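Long-range contacts in oxalate biosynthetic component 1 (Burkholderia thailandensis, PDB 5IKY), which is a bifunctional serine hydrolase and lyase that makes oxalate in quorum sensing-dependent oxalogenesis: residues I60-Y66 against D154-L160; L34-R39 against I70-Y75; V676-K680 against L733-S737; L687-V691 against L722-L726. All coordinates share one frame; numbering follows the deposited sequence.

Contact 1 of 4, residues I60-Y66 against D154-L160; sequences IVREYGY and DRIHTYL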
loop_
_atom_site.group_PDB
_atom_site.type_symbol
_atom_site.label_atom_id
_atom_site.label_comp_id
_atom_site.label_asym_id
_atom_site.label_seq_id
_atom_site.Cartn_x
_atom_site.Cartn_y
_atom_site.Cartn_z
ATOM N N ILE A 60 -29.876 -32.675 -2.858
ATOM C CA ILE A 60 -29.155 -32.834 -4.118
ATOM C C ILE A 60 -27.669 -32.535 -3.953
ATOM O O ILE A 60 -27.278 -31.763 -3.078
ATOM C CB ILE A 60 -29.729 -31.925 -5.221
ATOM C CG1 ILE A 60 -29.587 -30.456 -4.830
ATOM C CG2 ILE A 60 -31.184 -32.267 -5.491
ATOM C CD1 ILE A 60 -30.153 -29.504 -5.852
ATOM N N VAL A 61 -26.841 -33.148 -4.795
ATOM C CA VAL A 61 -25.396 -32.966 -4.704
ATOM C C VAL A 61 -24.740 -32.838 -6.080
ATOM O O VAL A 61 -25.204 -33.415 -7.066
ATOM C CB VAL A 61 -24.732 -34.132 -3.928
ATOM C CG1 VAL A 61 -24.667 -35.389 -4.780
ATOM C CG2 VAL A 61 -23.343 -33.742 -3.446
ATOM N N ARG A 62 -23.672 -32.049 -6.138
ATOM C CA ARG A 62 -22.826 -31.959 -7.319
ATOM C C ARG A 62 -21.404 -32.326 -6.919
ATOM O O ARG A 62 -20.667 -31.494 -6.388
ATOM C CB ARG A 62 -22.870 -30.554 -7.926
ATOM C CG ARG A 62 -21.973 -30.366 -9.143
ATOM C CD ARG A 62 -22.507 -31.096 -10.366
ATOM N NE ARG A 62 -21.690 -30.843 -11.552
ATOM C CZ ARG A 62 -20.779 -31.686 -12.027
ATOM N NH1 ARG A 62 -20.573 -32.850 -11.428
ATOM N NH2 ARG A 62 -20.080 -31.368 -13.110
ATOM N N GLU A 63 -21.028 -33.578 -7.157
ATOM C CA GLU A 63 -19.731 -34.072 -6.713
ATOM C C GLU A 63 -18.884 -34.604 -7.861
ATOM O O GLU A 63 -19.407 -35.133 -8.839
ATOM C CB GLU A 63 -19.912 -35.168 -5.660
ATOM C CG GLU A 63 -20.687 -36.382 -6.147
ATOM C CD GLU A 63 -20.619 -37.541 -5.171
ATOM O OE1 GLU A 63 -19.642 -37.609 -4.395
ATOM O OE2 GLU A 63 -21.540 -38.385 -5.181
ATOM N N TYR A 64 -17.569 -34.454 -7.723
ATOM C CA TYR A 64 -16.612 -35.004 -8.676
ATOM C C TYR A 64 -15.198 -34.954 -8.105
ATOM O O TYR A 64 -14.722 -33.893 -7.699
ATOM C CB TYR A 64 -16.666 -34.248 -10.007
ATOM C CG TYR A 64 -15.745 -34.809 -11.070
ATOM C CD1 TYR A 64 -16.126 -35.899 -11.840
ATOM C CD2 TYR A 64 -14.497 -34.245 -11.306
ATOM C CE1 TYR A 64 -15.289 -36.417 -12.816
ATOM C CE2 TYR A 64 -13.654 -34.755 -12.278
ATOM C CZ TYR A 64 -14.056 -35.839 -13.027
ATOM O OH TYR A 64 -13.222 -36.349 -13.994
ATOM N N GLY A 65 -14.538 -36.108 -8.067
ATOM C CA GLY A 65 -13.135 -36.185 -7.699
ATOM C C GLY A 65 -12.841 -36.577 -6.263
ATOM O O GLY A 65 -11.690 -36.536 -5.837
ATOM N N TYR A 66 -13.865 -36.978 -5.516
ATOM C CA TYR A 66 -13.691 -37.240 -4.087
ATOM C C TYR A 66 -13.834 -38.710 -3.697
ATOM O O TYR A 66 -13.909 -39.031 -2.509
ATOM C CB TYR A 66 -14.684 -36.400 -3.279
ATOM C CG TYR A 66 -14.269 -34.958 -3.144
ATOM C CD1 TYR A 66 -13.396 -34.561 -2.139
ATOM C CD2 TYR A 66 -14.737 -33.994 -4.022
ATOM C CE1 TYR A 66 -13.007 -33.245 -2.010
ATOM C CE2 TYR A 66 -14.355 -32.672 -3.900
ATOM C CZ TYR A 66 -13.488 -32.303 -2.893
ATOM O OH TYR A 66 -13.102 -30.989 -2.765
ATOM N N ASP A 154 -10.918 -27.906 -9.640
ATOM C CA ASP A 154 -10.958 -29.129 -10.446
ATOM C C ASP A 154 -11.639 -30.282 -9.713
ATOM O O ASP A 154 -11.786 -31.377 -10.256
ATOM C CB ASP A 154 -9.547 -29.545 -10.880
ATOM C CG ASP A 154 -8.571 -29.630 -9.720
ATOM O OD1 ASP A 154 -9.005 -29.560 -8.551
ATOM O OD2 ASP A 154 -7.360 -29.789 -9.984
ATOM N N ARG A 155 -12.029 -30.029 -8.471
ATOM C CA ARG A 155 -12.873 -30.943 -7.714
ATOM C C ARG A 155 -14.132 -30.194 -7.315
ATOM O O ARG A 155 -14.147 -28.963 -7.313
ATOM C CB ARG A 155 -12.162 -31.464 -6.464
ATOM C CG ARG A 155 -10.975 -32.374 -6.709
ATOM C CD ARG A 155 -10.299 -32.694 -5.383
ATOM N NE ARG A 155 -9.196 -33.638 -5.523
ATOM C CZ ARG A 155 -9.001 -34.677 -4.717
ATOM N NH1 ARG A 155 -7.969 -35.488 -4.911
ATOM N NH2 ARG A 155 -9.838 -34.903 -3.714
ATOM N N ILE A 156 -15.185 -30.925 -6.976
ATOM C CA ILE A 156 -16.381 -30.292 -6.443
ATOM C C ILE A 156 -17.151 -31.265 -5.559
ATOM O O ILE A 156 -17.143 -32.473 -5.785
ATOM C CB ILE A 156 -17.298 -29.748 -7.569
ATOM C CG1 ILE A 156 -18.332 -28.774 -6.992
ATOM C CG2 ILE A 156 -17.961 -30.883 -8.337
ATOM C CD1 ILE A 156 -19.096 -27.997 -8.035
ATOM N N HIS A 157 -17.787 -30.721 -4.530
ATOM C CA HIS A 157 -18.589 -31.502 -3.606
ATOM C C HIS A 157 -19.585 -30.579 -2.917
ATOM O O HIS A 157 -19.449 -30.267 -1.736
ATOM C CB HIS A 157 -17.703 -32.213 -2.584
ATOM C CG HIS A 157 -18.311 -33.460 -2.024
ATOM N ND1 HIS A 157 -19.282 -33.443 -1.047
ATOM C CD2 HIS A 157 -18.097 -34.764 -2.319
ATOM C CE1 HIS A 157 -19.630 -34.683 -0.754
ATOM N NE2 HIS A 157 -18.927 -35.503 -1.512
ATOM N N THR A 158 -20.581 -30.135 -3.677
ATOM C CA THR A 158 -21.565 -29.179 -3.185
ATOM C C THR A 158 -22.918 -29.845 -2.968
ATOM O O THR A 158 -23.453 -30.494 -3.865
ATOM C CB THR A 158 -21.723 -27.995 -4.154
ATOM O OG1 THR A 158 -20.524 -27.210 -4.143
ATOM C CG2 THR A 158 -22.889 -27.123 -3.742
ATOM N N TYR A 159 -23.466 -29.672 -1.770
ATOM C CA TYR A 159 -24.718 -30.315 -1.394
ATOM C C TYR A 159 -25.755 -29.295 -0.935
ATOM O O TYR A 159 -25.415 -28.270 -0.348
ATOM C CB TYR A 159 -24.462 -31.350 -0.294
ATOM C CG TYR A 159 -25.709 -31.932 0.337
ATOM C CD1 TYR A 159 -26.263 -31.366 1.477
ATOM C CD2 TYR A 159 -26.323 -33.056 -0.199
ATOM C CE1 TYR A 159 -27.395 -31.891 2.061
ATOM C CE2 TYR A 159 -27.459 -33.591 0.379
ATOM C CZ TYR A 159 -27.989 -33.003 1.509
ATOM O OH TYR A 159 -29.117 -33.529 2.090
ATOM N N LEU A 160 -27.022 -29.586 -1.210
ATOM C CA LEU A 160 -28.123 -28.772 -0.714
ATOM C C LEU A 160 -29.132 -29.657 0.008
ATOM O O LEU A 160 -29.506 -30.717 -0.489
ATOM C CB LEU A 160 -28.801 -28.010 -1.855
ATOM C CG LEU A 160 -27.988 -26.880 -2.488
ATOM C CD1 LEU A 160 -28.738 -26.253 -3.650
ATOM C CD2 LEU A 160 -27.643 -25.835 -1.449
#

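Contact 2 of 4, residues L34-R39 against I70-Y75; sequences LLPADR and IDLTDY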
loop_
_atom_site.group_PDB
_atom_site.type_symbol
_atom_site.label_atom_id
_atom_site.label_comp_id
_atom_site.label_asym_id
_atom_site.label_seq_id
_atom_site.Cartn_x
_atom_site.Cartn_y
_atom_site.Cartn_z
ATOM N N LEU A 34 -20.994 -48.145 7.586
ATOM C CA LEU A 34 -20.022 -49.143 7.170
ATOM C C LEU A 34 -18.915 -49.333 8.213
ATOM O O LEU A 34 -18.222 -50.350 8.224
ATOM C CB LEU A 34 -19.435 -48.729 5.817
ATOM C CG LEU A 34 -18.351 -49.538 5.115
ATOM C CD1 LEU A 34 -18.588 -49.486 3.620
ATOM C CD2 LEU A 34 -16.982 -48.973 5.456
ATOM N N LEU A 35 -18.759 -48.347 9.091
ATOM C CA LEU A 35 -17.760 -48.406 10.156
ATOM C C LEU A 35 -18.186 -49.345 11.283
ATOM O O LEU A 35 -19.368 -49.656 11.420
ATOM C CB LEU A 35 -17.505 -47.005 10.721
ATOM C CG LEU A 35 -16.625 -46.066 9.899
ATOM C CD1 LEU A 35 -16.598 -44.674 10.522
ATOM C CD2 LEU A 35 -15.223 -46.635 9.792
ATOM N N PRO A 36 -17.218 -49.813 12.088
ATOM C CA PRO A 36 -17.575 -50.519 13.322
ATOM C C PRO A 36 -18.304 -49.587 14.289
ATOM O O PRO A 36 -18.085 -48.375 14.239
ATOM C CB PRO A 36 -16.219 -50.956 13.886
ATOM C CG PRO A 36 -15.318 -51.008 12.699
ATOM C CD PRO A 36 -15.772 -49.881 11.815
ATOM N N ALA A 37 -19.147 -50.150 15.149
ATOM C CA ALA A 37 -20.020 -49.369 16.026
ATOM C C ALA A 37 -19.271 -48.341 16.871
ATOM O O ALA A 37 -19.740 -47.217 17.051
ATOM C CB ALA A 37 -20.815 -50.298 16.928
ATOM N N ASP A 38 -18.113 -48.731 17.393
ATOM C CA ASP A 38 -17.311 -47.833 18.217
ATOM C C ASP A 38 -16.811 -46.643 17.402
ATOM O O ASP A 38 -17.057 -45.491 17.757
ATOM C CB ASP A 38 -16.131 -48.583 18.839
ATOM N N ARG A 39 -16.116 -46.930 16.307
ATOM C CA ARG A 39 -15.559 -45.888 15.451
ATOM C C ARG A 39 -16.648 -45.041 14.796
ATOM O O ARG A 39 -16.456 -43.847 14.565
ATOM C CB ARG A 39 -14.658 -46.502 14.378
ATOM C CG ARG A 39 -13.377 -47.117 14.922
ATOM C CD ARG A 39 -12.591 -47.827 13.827
ATOM N NE ARG A 39 -12.287 -46.949 12.701
ATOM C CZ ARG A 39 -11.551 -47.305 11.654
ATOM N NH1 ARG A 39 -11.045 -48.528 11.583
ATOM N NH2 ARG A 39 -11.324 -46.440 10.674
ATOM N N ILE A 70 -13.206 -48.585 -1.003
ATOM C CA ILE A 70 -13.538 -49.034 0.341
ATOM C C ILE A 70 -13.181 -50.501 0.530
ATOM O O ILE A 70 -13.831 -51.381 -0.035
ATOM C CB ILE A 70 -15.031 -48.846 0.652
ATOM C CG1 ILE A 70 -15.458 -47.404 0.382
ATOM C CG2 ILE A 70 -15.324 -49.238 2.089
ATOM C CD1 ILE A 70 -16.933 -47.158 0.594
ATOM N N ASP A 71 -12.145 -50.760 1.319
ATOM C CA ASP A 71 -11.776 -52.128 1.660
ATOM C C ASP A 71 -12.387 -52.486 3.010
ATOM O O ASP A 71 -11.985 -51.948 4.037
ATOM C CB ASP A 71 -10.255 -52.293 1.696
ATOM C CG ASP A 71 -9.821 -53.748 1.595
ATOM O OD1 ASP A 71 -10.658 -54.646 1.832
ATOM O OD2 ASP A 71 -8.637 -53.992 1.278
ATOM N N LEU A 72 -13.356 -53.396 3.002
ATOM C CA LEU A 72 -14.051 -53.782 4.228
ATOM C C LEU A 72 -13.131 -54.519 5.197
ATOM O O LEU A 72 -13.447 -54.660 6.378
ATOM C CB LEU A 72 -15.271 -54.644 3.902
ATOM C CG LEU A 72 -16.423 -53.912 3.211
ATOM C CD1 LEU A 72 -17.612 -54.834 3.018
ATOM C CD2 LEU A 72 -16.820 -52.682 4.008
ATOM N N THR A 73 -11.994 -54.989 4.690
ATOM C CA THR A 73 -10.986 -55.630 5.523
ATOM C C THR A 73 -10.409 -54.628 6.522
ATOM O O THR A 73 -9.985 -54.996 7.619
ATOM C CB THR A 73 -9.851 -56.229 4.669
ATOM O OG1 THR A 73 -10.412 -57.008 3.605
ATOM C CG2 THR A 73 -8.944 -57.110 5.513
ATOM N N ASP A 74 -10.409 -53.355 6.136
ATOM C CA ASP A 74 -9.962 -52.278 7.014
ATOM C C ASP A 74 -10.868 -52.132 8.233
ATOM O O ASP A 74 -10.452 -51.609 9.268
ATOM C CB ASP A 74 -9.912 -50.951 6.251
ATOM C CG ASP A 74 -8.828 -50.924 5.191
ATOM O OD1 ASP A 74 -7.921 -51.781 5.244
ATOM O OD2 ASP A 74 -8.879 -50.038 4.311
ATOM N N TYR A 75 -12.106 -52.595 8.104
ATOM C CA TYR A 75 -13.097 -52.433 9.160
ATOM C C TYR A 75 -13.617 -53.781 9.649
ATOM O O TYR A 75 -14.800 -53.929 9.956
ATOM C CB TYR A 75 -14.256 -51.565 8.663
ATOM C CG TYR A 75 -13.812 -50.389 7.819
ATOM C CD1 TYR A 75 -13.306 -49.238 8.407
ATOM C CD2 TYR A 75 -13.894 -50.433 6.433
ATOM C CE1 TYR A 75 -12.897 -48.160 7.639
ATOM C CE2 TYR A 75 -13.487 -49.362 5.657
ATOM C CZ TYR A 75 -12.991 -48.228 6.265
ATOM O OH TYR A 75 -12.586 -47.158 5.500
#

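Contact 3 of 4, residues V676-K680 against L733-S737; sequences VDQFK and LRDRS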
loop_
_atom_site.group_PDB
_atom_site.type_symbol
_atom_site.label_atom_id
_atom_site.label_comp_id
_atom_site.label_asym_id
_atom_site.label_seq_id
_atom_site.Cartn_x
_atom_site.Cartn_y
_atom_site.Cartn_z
ATOM N N VAL A 676 40.068 3.210 3.220
ATOM C CA VAL A 676 39.574 3.564 4.546
ATOM C C VAL A 676 39.351 5.069 4.701
ATOM O O VAL A 676 38.382 5.494 5.327
ATOM C CB VAL A 676 40.538 3.072 5.647
ATOM C CG1 VAL A 676 40.057 3.506 7.025
ATOM C CG2 VAL A 676 40.677 1.557 5.585
ATOM N N ASP A 677 40.230 5.879 4.117
ATOM C CA ASP A 677 40.102 7.327 4.256
ATOM C C ASP A 677 39.074 7.890 3.275
ATOM O O ASP A 677 38.903 9.105 3.165
ATOM C CB ASP A 677 41.458 8.019 4.070
ATOM C CG ASP A 677 41.780 8.299 2.615
ATOM O OD1 ASP A 677 41.650 7.376 1.781
ATOM O OD2 ASP A 677 42.159 9.450 2.306
ATOM N N GLN A 678 38.388 6.998 2.565
ATOM C CA GLN A 678 37.248 7.387 1.744
ATOM C C GLN A 678 35.946 6.998 2.438
ATOM O O GLN A 678 34.860 7.158 1.878
ATOM C CB GLN A 678 37.326 6.746 0.356
ATOM C CG GLN A 678 38.161 7.532 -0.644
ATOM C CD GLN A 678 37.593 8.913 -0.925
ATOM O OE1 GLN A 678 36.469 9.047 -1.409
ATOM N NE2 GLN A 678 38.371 9.945 -0.626
ATOM N N PHE A 679 36.064 6.480 3.659
ATOM C CA PHE A 679 34.894 6.155 4.469
ATOM C C PHE A 679 34.159 7.423 4.875
ATOM O O PHE A 679 34.780 8.422 5.240
ATOM C CB PHE A 679 35.283 5.366 5.723
ATOM C CG PHE A 679 35.561 3.911 5.472
ATOM C CD1 PHE A 679 35.271 3.330 4.248
ATOM C CD2 PHE A 679 36.102 3.118 6.472
ATOM C CE1 PHE A 679 35.527 1.988 4.024
ATOM C CE2 PHE A 679 36.358 1.777 6.254
ATOM C CZ PHE A 679 36.070 1.212 5.029
ATOM N N LYS A 680 32.835 7.378 4.808
ATOM C CA LYS A 680 32.012 8.501 5.228
ATOM C C LYS A 680 32.024 8.631 6.746
ATOM O O LYS A 680 31.817 7.647 7.458
ATOM C CB LYS A 680 30.578 8.329 4.724
ATOM C CG LYS A 680 30.459 8.240 3.213
ATOM C CD LYS A 680 29.062 7.816 2.792
ATOM C CE LYS A 680 28.950 7.727 1.280
ATOM N NZ LYS A 680 27.613 7.230 0.853
ATOM N N LEU A 733 35.313 14.828 0.850
ATOM C CA LEU A 733 35.707 13.434 0.683
ATOM C C LEU A 733 36.150 13.152 -0.752
ATOM O O LEU A 733 36.906 12.213 -1.005
ATOM C CB LEU A 733 34.552 12.507 1.071
ATOM C CG LEU A 733 34.915 11.191 1.757
ATOM C CD1 LEU A 733 35.701 11.454 3.034
ATOM C CD2 LEU A 733 33.661 10.387 2.057
ATOM N N ARG A 734 35.674 13.970 -1.687
ATOM C CA ARG A 734 35.994 13.793 -3.099
ATOM C C ARG A 734 37.338 14.433 -3.448
ATOM O O ARG A 734 38.031 13.993 -4.366
ATOM C CB ARG A 734 34.889 14.384 -3.978
ATOM C CG ARG A 734 34.944 13.931 -5.429
ATOM C CD ARG A 734 33.921 14.663 -6.287
ATOM N NE ARG A 734 33.760 14.030 -7.594
ATOM C CZ ARG A 734 34.579 14.219 -8.623
ATOM N NH1 ARG A 734 35.624 15.026 -8.504
ATOM N NH2 ARG A 734 34.353 13.597 -9.773
ATOM N N ASP A 735 37.697 15.472 -2.702
ATOM C CA ASP A 735 38.936 16.203 -2.938
ATOM C C ASP A 735 40.162 15.418 -2.473
ATOM O O ASP A 735 41.293 15.766 -2.808
ATOM C CB ASP A 735 38.886 17.562 -2.240
ATOM C CG ASP A 735 37.825 18.476 -2.821
ATOM O OD1 ASP A 735 37.022 18.003 -3.655
ATOM O OD2 ASP A 735 37.789 19.666 -2.443
ATOM N N ARG A 736 39.933 14.360 -1.701
ATOM C CA ARG A 736 41.020 13.515 -1.219
ATOM C C ARG A 736 41.076 12.195 -1.979
ATOM O O ARG A 736 41.770 11.266 -1.571
ATOM C CB ARG A 736 40.868 13.231 0.277
ATOM C CG ARG A 736 40.701 14.459 1.151
ATOM C CD ARG A 736 40.965 14.107 2.606
ATOM N NE ARG A 736 40.454 12.781 2.945
ATOM C CZ ARG A 736 39.299 12.556 3.561
ATOM N NH1 ARG A 736 38.524 13.572 3.918
ATOM N NH2 ARG A 736 38.919 11.314 3.828
ATOM N N SER A 737 40.336 12.112 -3.080
ATOM C CA SER A 737 40.287 10.882 -3.861
ATOM C C SER A 737 40.864 11.082 -5.256
ATOM O O SER A 737 41.134 12.209 -5.674
ATOM C CB SER A 737 38.848 10.371 -3.966
ATOM O OG SER A 737 38.054 11.236 -4.761
#

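Contact 4 of 4, residues L687-V691 against L722-L726; sequences LEYLV and LYHAL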
loop_
_atom_site.group_PDB
_atom_site.type_symbol
_atom_site.label_atom_id
_atom_site.label_comp_id
_atom_site.label_asym_id
_atom_site.label_seq_id
_atom_site.Cartn_x
_atom_site.Cartn_y
_atom_site.Cartn_z
ATOM N N LEU A 687 23.088 12.259 7.711
ATOM C CA LEU A 687 22.420 13.097 6.721
ATOM C C LEU A 687 21.808 12.251 5.613
ATOM O O LEU A 687 20.679 12.496 5.185
ATOM C CB LEU A 687 23.398 14.111 6.124
ATOM C CG LEU A 687 23.894 15.222 7.050
ATOM C CD1 LEU A 687 25.022 15.997 6.391
ATOM C CD2 LEU A 687 22.756 16.150 7.427
ATOM N N GLU A 688 22.563 11.256 5.154
ATOM C CA GLU A 688 22.097 10.354 4.106
ATOM C C GLU A 688 20.873 9.577 4.568
ATOM O O GLU A 688 19.967 9.306 3.784
ATOM C CB GLU A 688 23.207 9.387 3.686
ATOM C CG GLU A 688 24.313 10.019 2.854
ATOM C CD GLU A 688 25.264 8.989 2.272
ATOM O OE1 GLU A 688 25.235 7.825 2.725
ATOM O OE2 GLU A 688 26.040 9.344 1.358
ATOM N N TYR A 689 20.858 9.224 5.848
ATOM C CA TYR A 689 19.723 8.534 6.439
ATOM C C TYR A 689 18.496 9.441 6.485
ATOM O O TYR A 689 17.404 9.041 6.086
ATOM C CB TYR A 689 20.077 8.037 7.844
ATOM C CG TYR A 689 18.892 7.552 8.651
ATOM C CD1 TYR A 689 18.245 6.367 8.326
ATOM C CD2 TYR A 689 18.430 8.272 9.745
ATOM C CE1 TYR A 689 17.164 5.918 9.062
ATOM C CE2 TYR A 689 17.351 7.831 10.487
ATOM C CZ TYR A 689 16.723 6.653 10.142
ATOM O OH TYR A 689 15.651 6.210 10.877
ATOM N N LEU A 690 18.691 10.668 6.961
ATOM C CA LEU A 690 17.593 11.619 7.121
ATOM C C LEU A 690 16.861 11.915 5.813
ATOM O O LEU A 690 15.633 11.907 5.774
ATOM C CB LEU A 690 18.107 12.925 7.726
ATOM C CG LEU A 690 18.427 12.898 9.221
ATOM C CD1 LEU A 690 19.045 14.217 9.656
ATOM C CD2 LEU A 690 17.174 12.596 10.030
ATOM N N VAL A 691 17.611 12.167 4.744
ATOM C CA VAL A 691 16.999 12.497 3.460
ATOM C C VAL A 691 16.361 11.274 2.805
ATOM O O VAL A 691 15.700 11.389 1.774
ATOM C CB VAL A 691 18.020 13.111 2.483
ATOM C CG1 VAL A 691 18.511 14.453 3.003
ATOM C CG2 VAL A 691 19.181 12.155 2.255
ATOM N N LEU A 722 19.633 20.030 4.479
ATOM C CA LEU A 722 20.260 18.729 4.684
ATOM C C LEU A 722 21.229 18.392 3.556
ATOM O O LEU A 722 22.346 17.939 3.802
ATOM C CB LEU A 722 19.200 17.635 4.806
ATOM C CG LEU A 722 18.381 17.647 6.095
ATOM C CD1 LEU A 722 17.317 16.559 6.071
ATOM C CD2 LEU A 722 19.296 17.489 7.293
ATOM N N TYR A 723 20.798 18.616 2.319
ATOM C CA TYR A 723 21.652 18.355 1.164
ATOM C C TYR A 723 22.785 19.369 1.067
ATOM O O TYR A 723 23.830 19.083 0.488
ATOM C CB TYR A 723 20.832 18.353 -0.127
ATOM C CG TYR A 723 20.224 17.006 -0.439
ATOM C CD1 TYR A 723 21.034 15.908 -0.702
ATOM C CD2 TYR A 723 18.846 16.828 -0.469
ATOM C CE1 TYR A 723 20.491 14.671 -0.981
ATOM C CE2 TYR A 723 18.293 15.593 -0.752
ATOM C CZ TYR A 723 19.121 14.518 -1.011
ATOM O OH TYR A 723 18.584 13.285 -1.295
ATOM N N HIS A 724 22.571 20.552 1.633
ATOM C CA HIS A 724 23.617 21.565 1.704
ATOM C C HIS A 724 24.799 21.041 2.512
ATOM O O HIS A 724 25.945 21.095 2.066
ATOM C CB HIS A 724 23.076 22.854 2.323
ATOM C CG HIS A 724 24.049 23.992 2.309
ATOM N ND1 HIS A 724 25.187 24.013 3.088
ATOM C CD2 HIS A 724 24.046 25.155 1.618
ATOM C CE1 HIS A 724 25.846 25.137 2.870
ATOM N NE2 HIS A 724 25.175 25.848 1.984
ATOM N N ALA A 725 24.508 20.531 3.705
ATOM C CA ALA A 725 25.536 19.955 4.561
ATOM C C ALA A 725 26.100 18.685 3.937
ATOM O O ALA A 725 27.291 18.393 4.060
ATOM C CB ALA A 725 24.976 19.664 5.945
ATOM N N LEU A 726 25.234 17.935 3.261
ATOM C CA LEU A 726 25.628 16.689 2.617
ATOM C C LEU A 726 26.572 16.972 1.453
ATOM O O LEU A 726 27.500 16.206 1.199
ATOM C CB LEU A 726 24.394 15.921 2.137
ATOM C CG LEU A 726 24.483 14.395 2.050
ATOM C CD1 LEU A 726 23.092 13.786 2.121
ATOM C CD2 LEU A 726 25.185 13.948 0.779
#

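Contact 1 of 4, residues I60-Y66 against D154-L160
The ring of Tyr66 meets His157 and Arg155. The edge of the His157 imidazole points at the Tyr66 face, a T-shaped pair with centroids 5.2 Å apart and planes at 82°. Arg155 lays its CD over one Tyr66 face, and its guanidinium gives at most a weak, long cation-pi attraction. The Ile156 carbonyl sits at the ring edge, with Ile156 O 3.3 Å from Tyr66 CD2. A trans chi1 (-154°) lays the His157 ring alongside Glu63, with Glu63 CB 3.8 Å from His157 CD2. On the other face of the sheet, Ile156 CD1 packs against Arg62 CG at 3.9 Å, and Ile60 runs beside Leu160. All but Tyr66 and Arg155, which lie just beyond its end, stand on an antiparallel strand pair in the N-terminal domain. Strand 60-64 is the middle one of a three-stranded sheet. Six backbone bonds tie the pair. Arg62 N to Thr158 O is 2.8 Å and nearly straight (166°), whereas Ile60 N to Leu160 O is more bent. A second shell fixes the polar ends. Arg102 forms a salt bridge with Glu63, and Asn243 accepts from Arg155 NH2. Leu22 O takes a hydrogen bond from Tyr66 OH, and Pro107 O one from Arg62 NH2.

Contact 2 of 4, residues L34-R39 against I70-Y75
Leu35 and Tyr75 bring the two backbones nearest, with CA atoms 6.2 Å apart, and no hydrogen bond crosses between the segments. Leu34 touches Ile70, Leu72 and Tyr75. Its CG stands opposite the backbone N (chi1 178°), which carries both methyls across to the 70-75 segment. One methyl, Leu34 CD1, meets Ile70 CG2 tip to tip at 3.6 Å. Leu72 CD2 packs against Leu34 CG at 3.7 Å. The other methyl, Leu34 CD2, lies obliquely against the Tyr75 ring, 3.5 Å from Tyr75 CE2. Leu35 CD2 comes from the same side of the ring but near its CD1-CE1 bond, 3.5 Å from Tyr75 CD1. Pro36, the N-cap residue of helix 37-49, sets its CD 3.9 Å from Tyr75 CB. Arg39, in the first turn of that helix, brings NH2 to the ring edge near its plane, 3.8 Å from Tyr75 CE1. The contact thus joins the start of helix 37-49 to strand 70-71 and the 3-10 turn after it. At the strand end Asp71 OD1 accepts from Thr73 N, an Asx turn, and from Thr73 OG1. Pro240 touches Leu34, Leu35 and Tyr75. Apart from the Arg39 guanidinium, the join is therefore apolar.

Contact 3 of 4, residues V676-K680 against L733-S737
Gln678 NE2 donates a hydrogen bond to Leu733 O, 2.7 Å long. It lies in the carbonyl plane and nearly in the amide plane, with an N-H...O angle of 158°. A bend at chi2 (-63°) folds the Gln678 chain so that its amide reaches this carbonyl. Arg736 NH2 also approaches Asp677 O, but is modelled so close that the bond is doubtful. The charged pair is looser: Asp677 OD2 and Arg736 NE form a long salt bridge at 3.8 Å. Van der Waals contacts come next. Leu733 CD2 lies 3.4 Å from Gln678 O and 4.0 Å from Lys680 CG, while Ser737 CB packs against the Gln678 amide. The contact sets the cap-domain loop before helix 682-690 on the C-terminal part of helix 715-734. Residues 734-737 form a type I turn, in which Ser737 OG and N both bond to Arg734 O. Gln678 O bonds to Arg616 NE. One buried amide thus is held against Leu733 O, and the exposed Asp677-Arg736 pair probably adds only a weak attraction.

Contact 4 of 4, residues L687-V691 against L722-L726
Leu687 overlaps Leu722, Ala725 and Leu726 on the facing helix. This is helix-to-helix packing in the cap domain, where the C-terminal end of helix 682-690 meets the middle of helix 715-734. The two methyls of Leu687 part company: CD2 meets Leu722 CD2 at 3.7 Å, and CD1 lies 3.7 Å from Ala725 CB. Its CB faces Leu726 CD1. Leu722 is shared. Its CD2 also touches Leu690 CD1 at 4.0 Å, with Leu690 coming in roughly perpendicular to it. Its CB faces Val691 CG1 at 3.7 Å, and here the two side chains run antiparallel past one another. A trans-like chi1 (-152°) swings Leu726 CD1 up to the backbone between Leu687 and Glu688. There it meets the aliphatic part of Glu688, with Glu688 CG 4.0 Å from Leu726 CD1 and the chains at right angles. No hydrogen bond crosses between the segments. The Glu688 carboxylate turns to Lys680 in a salt bridge. Around the pair, Leu561 touches both Leu687 and Leu722, Leu558 of helix 554-560 touches Leu687, and Ile557 touches Ala725. Tyr723 packs against Val691, which sits over its ring face. Val691 CG1 stands 4.1 Å from the Tyr723 ring centroid and 18° off the ring normal, a CH-pi contact displaced toward the ring's rim.

The four contacts fall into two distant pairs. Contacts 1 and 2 both lie in the N-terminal domain, with centres 24 Å apart. Strands 60-64 and 70-71 follow each other in the chain, and the segments of the two contacts alternate along it. Contacts 3 and 4 share helix 715-734, and their centres lie 17 Å apart. They touch directly: Lys680 NZ of contact 3 forms a 2.7 Å salt bridge with Glu688 OE2 of contact 4. Contact 4 is nested inside the loop that contact 3 closes. Contacts 1 and 4 have centres 63 Å apart. None of the four includes His227 or Glu477, which bind the magnesium ion.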